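Local coordinates for DBF2 kinase activator protein MOB1 (Saccharomyces cerevisiae, PDB 2HJN) that binds the protein kinase Dbf2 as its activator subunit, allowing the upstream kinase Cdc15 to phosphorylate and switch on Dbf2 at mitotic exit, at residues Q171-L174 with R175-R179; N190-E194 with L195-T199; G224-L227 with E228-M231. One frame throughout, in Å; residues are numbered along the deposited sequence.

Interaction 1 (Q171-L174 with R175-R179); sequences QPIL and RRLFR. With SO4 (sulfate ion), chain C.
R175 leaves the helix with CG anti to its carbonyl carbon (chi1 -82°) and then bends at chi3 (-45°), which folds its guanidinium back over P172 one turn earlier. R176, by contrast, runs out straight from CG to NE. The folded arginine lays one face of its guanidinium over the backbone of Q171 and P172, with R175 NH2 3.6 Å from P172 CA, while the P172 ring touches the same nitrogen through CB and CG. This leaves the edge of the R175 group turned to a bound sulfate. R175 NH2 reaches sulfate O1 at a short 2.5 Å, and NE adds weak bonds to O1 and O2. R179, one turn further on, presents its own edge with two N-H groups: NH1 to O4 at 2.9 Å and NH2 to O2 at 3.1 Å, both nearly straight. A weak bond from R176 NE to O4, 3.2 Å, brings in the third arginine, whose guanidinium also makes a cation-pi contact with W142. Three arginines spaced i, i+1 and i+4 on helix 165-187 thus gather round one anion; the sulfate probably comes from the crystallisation liquor, but the site is consistent with the phosphate-binding pocket by which Mob1 proteins recognise phosphorylated partners. A leucine in place of R175 would probably leave sulfate O1 without either of its arginine bonds and strip the guanidinium face from P172 CA and the Q171 backbone. Past the kink at P172, whose N makes no bond to the turn before, i to i+4 bonds run on, such as L177 N to I173 O at 3.0 Å. On the buried side I173 and L177 run alongside each other in the same direction, with I173 CG2 3.8 Å from L177 CD1, and helices 75-97 and 132-147 pack against them.

Interaction 2 (N190-E194 with L195-T199); sequences NEILE and LNLQT
I192 and L197 share the six-to-one bond of a Schellman motif, in the turn where helix 189-194 stops and helix 198-214 is about to start. L197 N reaches back to I192 O at 2.9 Å and nearly straight, and N196 N meets L193 O at 3.0 Å from above the carbonyl plane. N196 takes the positive phi (64°) that marks the motif; L197 then serves as the N-cap of the next helix. Just before the turn, L195 N still bonds to E191 O at 3.3 Å.

The apolar contacts follow the same path. I192 CG2 lies anti to the backbone N, which aims it past the helix end at the next turn, 3.6 Å from L197 C, and it also touches L197 CB. L193 CD1 packs at 3.5 Å on CD of Q198, whose bent chain passes over that methyl.

Among the polar side chains, N196 OD1 lies 2.7 Å from a water that also sits 2.9 Å from L193 O and may link the two. E191 OE1 bonds H188 ND1, a second-shell contact to a zinc ligand, and E194 OE1 bonds H30 NE2 of the second subunit. The turn is thus fixed by its own main chain, while one carboxylate holds a zinc-ligand histidine and another meets the second subunit.

Interaction 3 (G224-L227 with E228-M231); sequences GPLL and ELVM
V230 N closes on L226 O at 2.9 Å, almost along the C=O axis (172°), where the end of a 3-10 turn at 225-226 passes into helix 227-233 with L226 at the N-cap. M231 N follows with a bond to L227 O at 3.0 Å. Ahead of them a water spans the helix start, taking the N-H of E228 at 2.9 Å and donating to P225 O at 2.8 Å.

Side-chain carbons crowd round the same carbonyls. V230 CG2 stands 3.3 Å from L226 O, and L229 CB approaches the same oxygen at 3.2 Å. Selenomethionine M231 brings its CG to 3.2 Å from L227 O. L226 CB and L229 CB also touch, and beyond these segments both leucines and V230 pack on F205 of helix 198-214, while L229 also meets V53 and T56 of helix 49-58. The chemistry implies a helix start whose early N-H is satisfied through water and whose buried side is packed with branched aliphatic chains.

From the N terminus the three contacts come in series, none nesting in or crossing another, and none closes a long loop because each joins neighbouring turns. Interaction 1 lies within helix 165-187, near the centre of the chain. Interaction 2 comes next, where helix 189-194 turns into helix 198-214, its centre about 23 Å from that of interaction 1. After helix 198-214 and a loop, interaction 3 starts helix 227-233. Interactions 1 and 3 touch directly, F178 CZ lying 3.7 Å from L226 CB, which ties the start of the last helix to helix 165-187. Interactions 2 and 3 stay about 9 Å apart at their nearest atoms and are joined through helix 198-214.

Interaction 1 (Q171-L174 with R175-R179)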
loop_
_atom_site.group_PDB
_atom_site.type_symbol
_atom_site.label_atom_id
_atom_site.label_comp_id
_atom_site.label_asym_id
_atom_site.label_seq_id
_atom_site.Cartn_x
_atom_site.Cartn_y
_atom_site.Cartn_z
ATOM N N GLN A 171 -7.477 -24.796 -1.614
ATOM C CA GLN A 171 -6.057 -25.176 -1.822
ATOM C C GLN A 171 -5.368 -24.686 -3.079
ATOM O O GLN A 171 -4.218 -24.216 -3.010
ATOM C CB GLN A 171 -5.818 -26.688 -1.614
ATOM C CG GLN A 171 -5.533 -26.994 -0.176
ATOM C CD GLN A 171 -5.422 -28.469 0.105
ATOM O OE1 GLN A 171 -4.310 -28.997 0.189
ATOM N NE2 GLN A 171 -6.568 -29.159 0.239
ATOM N N PRO A 172 -6.051 -24.791 -4.244
ATOM C CA PRO A 172 -5.540 -24.198 -5.489
ATOM C C PRO A 172 -5.343 -22.661 -5.377
ATOM O O PRO A 172 -4.300 -22.150 -5.800
ATOM C CB PRO A 172 -6.614 -24.571 -6.508
ATOM C CG PRO A 172 -7.267 -25.930 -5.882
ATOM C CD PRO A 172 -7.305 -25.569 -4.451
ATOM N N ILE A 173 -6.298 -21.959 -4.763
ATOM C CA ILE A 173 -6.173 -20.522 -4.557
ATOM C C ILE A 173 -4.955 -20.150 -3.683
ATOM O O ILE A 173 -4.195 -19.255 -4.051
ATOM C CB ILE A 173 -7.479 -19.878 -3.942
ATOM C CG1 ILE A 173 -8.653 -19.911 -4.944
ATOM C CG2 ILE A 173 -7.226 -18.389 -3.603
ATOM C CD1 ILE A 173 -10.059 -19.619 -4.216
ATOM N N LEU A 174 -4.791 -20.807 -2.530
ATOM C CA LEU A 174 -3.605 -20.606 -1.662
ATOM C C LEU A 174 -2.288 -20.935 -2.368
ATOM O O LEU A 174 -1.335 -20.141 -2.289
ATOM C CB LEU A 174 -3.740 -21.378 -0.321
ATOM C CG LEU A 174 -4.523 -20.738 0.832
ATOM C CD1 LEU A 174 -5.497 -19.639 0.474
ATOM C CD2 LEU A 174 -5.157 -21.712 1.810
ATOM N N ARG A 175 -2.239 -22.062 -3.112
ATOM C CA ARG A 175 -1.027 -22.428 -3.865
ATOM C C ARG A 175 -0.615 -21.321 -4.869
ATOM O O ARG A 175 0.568 -20.938 -4.998
ATOM C CB ARG A 175 -1.228 -23.759 -4.624
ATOM C CG ARG A 175 -1.037 -25.015 -3.843
ATOM C CD ARG A 175 -0.950 -26.271 -4.811
ATOM N NE ARG A 175 -1.950 -26.348 -5.903
ATOM C CZ ARG A 175 -3.099 -27.035 -5.845
ATOM N NH1 ARG A 175 -3.466 -27.684 -4.738
ATOM N NH2 ARG A 175 -3.901 -27.061 -6.889
ATOM N N ARG A 176 -1.596 -20.800 -5.598
ATOM C CA ARG A 176 -1.336 -19.675 -6.529
ATOM C C ARG A 176 -0.954 -18.325 -5.865
ATOM O O ARG A 176 0.005 -17.651 -6.298
ATOM C CB ARG A 176 -2.519 -19.554 -7.478
ATOM C CG ARG A 176 -2.696 -20.876 -8.279
ATOM C CD ARG A 176 -3.900 -20.845 -9.216
ATOM N NE ARG A 176 -4.251 -22.169 -9.704
ATOM C CZ ARG A 176 -5.075 -22.396 -10.729
ATOM N NH1 ARG A 176 -5.634 -21.376 -11.404
ATOM N NH2 ARG A 176 -5.358 -23.651 -11.072
ATOM N N LEU A 177 -1.676 -17.917 -4.814
ATOM C CA LEU A 177 -1.341 -16.667 -4.132
ATOM C C LEU A 177 0.090 -16.693 -3.581
ATOM O O LEU A 177 0.789 -15.671 -3.613
ATOM C CB LEU A 177 -2.369 -16.379 -3.024
ATOM C CG LEU A 177 -3.796 -16.016 -3.485
ATOM C CD1 LEU A 177 -4.751 -15.770 -2.280
ATOM C CD2 LEU A 177 -3.840 -14.827 -4.462
ATOM N N PHE A 178 0.542 -17.857 -3.105
ATOM C CA PHE A 178 1.960 -18.005 -2.653
ATOM C C PHE A 178 2.969 -17.586 -3.698
ATOM O O PHE A 178 3.902 -16.909 -3.347
ATOM C CB PHE A 178 2.306 -19.429 -2.128
ATOM C CG PHE A 178 3.698 -19.523 -1.478
ATOM C CD1 PHE A 178 3.844 -19.502 -0.086
ATOM C CD2 PHE A 178 4.844 -19.665 -2.273
ATOM C CE1 PHE A 178 5.105 -19.573 0.505
ATOM C CE2 PHE A 178 6.144 -19.703 -1.689
ATOM C CZ PHE A 178 6.262 -19.658 -0.310
ATOM N N ARG A 179 2.794 -18.001 -4.967
ATOM C CA ARG A 179 3.684 -17.605 -6.079
ATOM C C ARG A 179 3.835 -16.063 -6.211
ATOM O O ARG A 179 4.861 -15.593 -6.686
ATOM C CB ARG A 179 3.149 -18.169 -7.426
ATOM C CG ARG A 179 3.158 -19.741 -7.445
ATOM C CD ARG A 179 2.501 -20.460 -8.611
ATOM N NE ARG A 179 2.436 -21.869 -8.225
ATOM C CZ ARG A 179 1.515 -22.740 -8.604
ATOM N NH1 ARG A 179 0.554 -22.376 -9.419
ATOM N NH2 ARG A 179 1.581 -24.007 -8.162
HETATM S S SO4 C . -1.945 -25.375 -9.643
HETATM O O1 SO4 C . -2.959 -25.466 -8.587
HETATM O O2 SO4 C . -0.687 -25.868 -9.055
HETATM O O3 SO4 C . -2.346 -26.056 -10.863
HETATM O O4 SO4 C . -1.702 -24.024 -10.117
#

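Interaction 2 (N190-E194 with L195-T199)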
loop_
_atom_site.group_PDB
_atom_site.type_symbol
_atom_site.label_atom_id
_atom_site.label_comp_id
_atom_site.label_asym_id
_atom_site.label_seq_id
_atom_site.Cartn_x
_atom_site.Cartn_y
_atom_site.Cartn_z
ATOM N N ASN A 190 13.625 -4.622 -2.427
ATOM C CA ASN A 190 14.244 -3.272 -2.281
ATOM C C ASN A 190 13.245 -2.117 -2.303
ATOM O O ASN A 190 13.451 -1.089 -1.664
ATOM C CB ASN A 190 15.384 -2.969 -3.295
ATOM C CG ASN A 190 15.117 -3.478 -4.742
ATOM O OD1 ASN A 190 16.071 -3.569 -5.533
ATOM N ND2 ASN A 190 13.849 -3.802 -5.096
ATOM N N GLU A 191 12.158 -2.319 -3.032
ATOM C CA GLU A 191 11.158 -1.257 -3.253
ATOM C C GLU A 191 10.197 -1.253 -2.078
ATOM O O GLU A 191 9.758 -0.223 -1.640
ATOM C CB GLU A 191 10.462 -1.480 -4.597
ATOM C CG GLU A 191 11.354 -1.093 -5.831
ATOM C CD GLU A 191 11.448 -2.190 -6.893
ATOM O OE1 GLU A 191 10.816 -3.245 -6.748
ATOM O OE2 GLU A 191 12.166 -2.008 -7.897
ATOM N N ILE A 192 9.923 -2.429 -1.551
ATOM C CA ILE A 192 9.091 -2.608 -0.383
ATOM C C ILE A 192 9.781 -1.872 0.806
ATOM O O ILE A 192 9.154 -1.123 1.565
ATOM C CB ILE A 192 8.867 -4.149 -0.129
ATOM C CG1 ILE A 192 7.811 -4.764 -1.112
ATOM C CG2 ILE A 192 8.574 -4.487 1.404
ATOM C CD1 ILE A 192 6.432 -4.048 -0.993
ATOM N N LEU A 193 11.084 -2.091 0.916
ATOM C CA LEU A 193 11.961 -1.432 1.903
ATOM C C LEU A 193 12.000 0.097 1.776
ATOM O O LEU A 193 11.875 0.823 2.778
ATOM C CB LEU A 193 13.396 -2.022 1.734
ATOM C CG LEU A 193 14.411 -2.060 2.876
ATOM C CD1 LEU A 193 13.827 -2.713 4.086
ATOM C CD2 LEU A 193 15.680 -2.817 2.431
ATOM N N GLU A 194 12.214 0.600 0.562
ATOM C CA GLU A 194 12.064 2.061 0.256
ATOM C C GLU A 194 10.764 2.706 0.831
ATOM O O GLU A 194 10.768 3.875 1.263
ATOM C CB GLU A 194 12.107 2.246 -1.263
ATOM C CG GLU A 194 12.145 3.676 -1.802
ATOM C CD GLU A 194 11.514 3.838 -3.235
ATOM O OE1 GLU A 194 10.862 4.902 -3.421
ATOM O OE2 GLU A 194 11.668 2.933 -4.161
ATOM N N LEU A 195 9.669 1.937 0.824
ATOM C CA LEU A 195 8.357 2.416 1.268
ATOM C C LEU A 195 8.062 2.034 2.730
ATOM O O LEU A 195 6.962 2.279 3.251
ATOM C CB LEU A 195 7.280 1.873 0.328
ATOM C CG LEU A 195 7.297 2.344 -1.141
ATOM C CD1 LEU A 195 6.330 1.524 -1.992
ATOM C CD2 LEU A 195 6.993 3.865 -1.206
ATOM N N ASN A 196 9.043 1.414 3.382
ATOM C CA ASN A 196 8.946 1.042 4.796
ATOM C C ASN A 196 7.826 0.004 5.016
ATOM O O ASN A 196 7.151 0.026 6.014
ATOM C CB ASN A 196 8.793 2.283 5.726
ATOM C CG ASN A 196 9.833 3.375 5.432
ATOM O OD1 ASN A 196 11.045 3.111 5.377
ATOM N ND2 ASN A 196 9.349 4.616 5.198
ATOM N N LEU A 197 7.665 -0.933 4.077
ATOM C CA LEU A 197 6.584 -1.929 4.163
ATOM C C LEU A 197 7.093 -3.310 4.509
ATOM O O LEU A 197 6.353 -4.284 4.400
ATOM C CB LEU A 197 5.841 -2.015 2.829
ATOM C CG LEU A 197 4.921 -0.839 2.553
ATOM C CD1 LEU A 197 4.468 -0.805 1.048
ATOM C CD2 LEU A 197 3.716 -1.010 3.467
ATOM N N GLN A 198 8.363 -3.390 4.934
ATOM C CA GLN A 198 8.979 -4.691 5.278
ATOM C C GLN A 198 8.230 -5.445 6.350
ATOM O O GLN A 198 8.054 -6.669 6.232
ATOM C CB GLN A 198 10.491 -4.584 5.632
ATOM C CG GLN A 198 10.780 -3.665 6.805
ATOM C CD GLN A 198 11.258 -2.294 6.426
ATOM O OE1 GLN A 198 12.265 -1.770 6.987
ATOM N NE2 GLN A 198 10.573 -1.688 5.497
ATOM N N THR A 199 7.739 -4.726 7.371
ATOM C CA THR A 199 7.061 -5.368 8.526
ATOM C C THR A 199 5.636 -5.805 8.157
ATOM O O THR A 199 5.224 -6.908 8.501
ATOM C CB THR A 199 7.116 -4.472 9.834
ATOM O OG1 THR A 199 8.479 -4.135 10.150
ATOM C CG2 THR A 199 6.538 -5.219 11.035
HETATM O O HOH W 1 12.829 1.052 5.483
#

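Interaction 3 (G224-L227 with E228-M231)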
loop_
_atom_site.group_PDB
_atom_site.type_symbol
_atom_site.label_atom_id
_atom_site.label_comp_id
_atom_site.label_asym_id
_atom_site.label_seq_id
_atom_site.Cartn_x
_atom_site.Cartn_y
_atom_site.Cartn_z
ATOM N N GLY A 224 8.547 -23.623 -2.451
ATOM C CA GLY A 224 9.622 -23.473 -3.457
ATOM C C GLY A 224 10.883 -22.818 -2.924
ATOM O O GLY A 224 11.519 -23.341 -2.009
ATOM N N PRO A 225 11.217 -21.616 -3.445
ATOM C CA PRO A 225 12.436 -20.937 -3.012
ATOM C C PRO A 225 12.324 -20.281 -1.630
ATOM O O PRO A 225 13.367 -19.933 -1.047
ATOM C CB PRO A 225 12.632 -19.860 -4.101
ATOM C CG PRO A 225 11.208 -19.501 -4.470
ATOM C CD PRO A 225 10.485 -20.832 -4.464
ATOM N N LEU A 226 11.107 -20.093 -1.108
ATOM C CA LEU A 226 10.963 -19.420 0.179
ATOM C C LEU A 226 11.007 -20.379 1.425
ATOM O O LEU A 226 10.772 -19.946 2.541
ATOM C CB LEU A 226 9.740 -18.467 0.206
ATOM C CG LEU A 226 9.675 -17.222 -0.719
ATOM C CD1 LEU A 226 8.472 -16.354 -0.358
ATOM C CD2 LEU A 226 10.971 -16.388 -0.655
ATOM N N LEU A 227 11.317 -21.655 1.219
ATOM C CA LEU A 227 11.353 -22.618 2.350
ATOM C C LEU A 227 12.103 -22.143 3.584
ATOM O O LEU A 227 11.570 -22.272 4.666
ATOM C CB LEU A 227 11.854 -24.015 1.936
ATOM C CG LEU A 227 11.726 -24.990 3.116
ATOM C CD1 LEU A 227 10.237 -25.233 3.446
ATOM C CD2 LEU A 227 12.473 -26.280 2.894
ATOM N N GLU A 228 13.317 -21.582 3.427
ATOM C CA GLU A 228 14.110 -21.057 4.566
ATOM C C GLU A 228 13.445 -19.867 5.211
ATOM O O GLU A 228 13.455 -19.703 6.444
ATOM C CB GLU A 228 15.544 -20.639 4.135
ATOM C CG GLU A 228 16.425 -20.119 5.315
ATOM C CD GLU A 228 17.867 -19.794 4.928
ATOM O OE1 GLU A 228 18.203 -19.882 3.728
ATOM O OE2 GLU A 228 18.687 -19.436 5.816
ATOM N N LEU A 229 12.869 -19.012 4.371
ATOM C CA LEU A 229 12.109 -17.859 4.873
ATOM C C LEU A 229 10.978 -18.332 5.801
ATOM O O LEU A 229 10.799 -17.817 6.931
ATOM C CB LEU A 229 11.563 -17.066 3.658
ATOM C CG LEU A 229 11.426 -15.553 3.687
ATOM C CD1 LEU A 229 10.342 -15.245 4.611
ATOM C CD2 LEU A 229 12.694 -14.934 4.208
ATOM N N VAL A 230 10.203 -19.304 5.312
ATOM C CA VAL A 230 9.098 -19.867 6.090
ATOM C C VAL A 230 9.663 -20.449 7.399
ATOM O O VAL A 230 9.074 -20.254 8.467
ATOM C CB VAL A 230 8.326 -20.975 5.325
ATOM C CG1 VAL A 230 7.177 -21.515 6.191
ATOM C CG2 VAL A 230 7.800 -20.474 3.983
HETATM N N MSE A 231 10.775 -21.180 7.299
HETATM C CA MSE A 231 11.482 -21.727 8.499
HETATM C C MSE A 231 11.846 -20.627 9.518
HETATM O O MSE A 231 11.750 -20.850 10.718
HETATM C CB MSE A 231 12.768 -22.493 8.106
HETATM C CG MSE A 231 12.595 -23.787 7.336
HETATM SE SE MSE A 231 11.821 -25.205 8.431
HETATM C CE MSE A 231 9.896 -25.065 7.928
HETATM O O HOH W 2 14.827 -21.253 0.941
#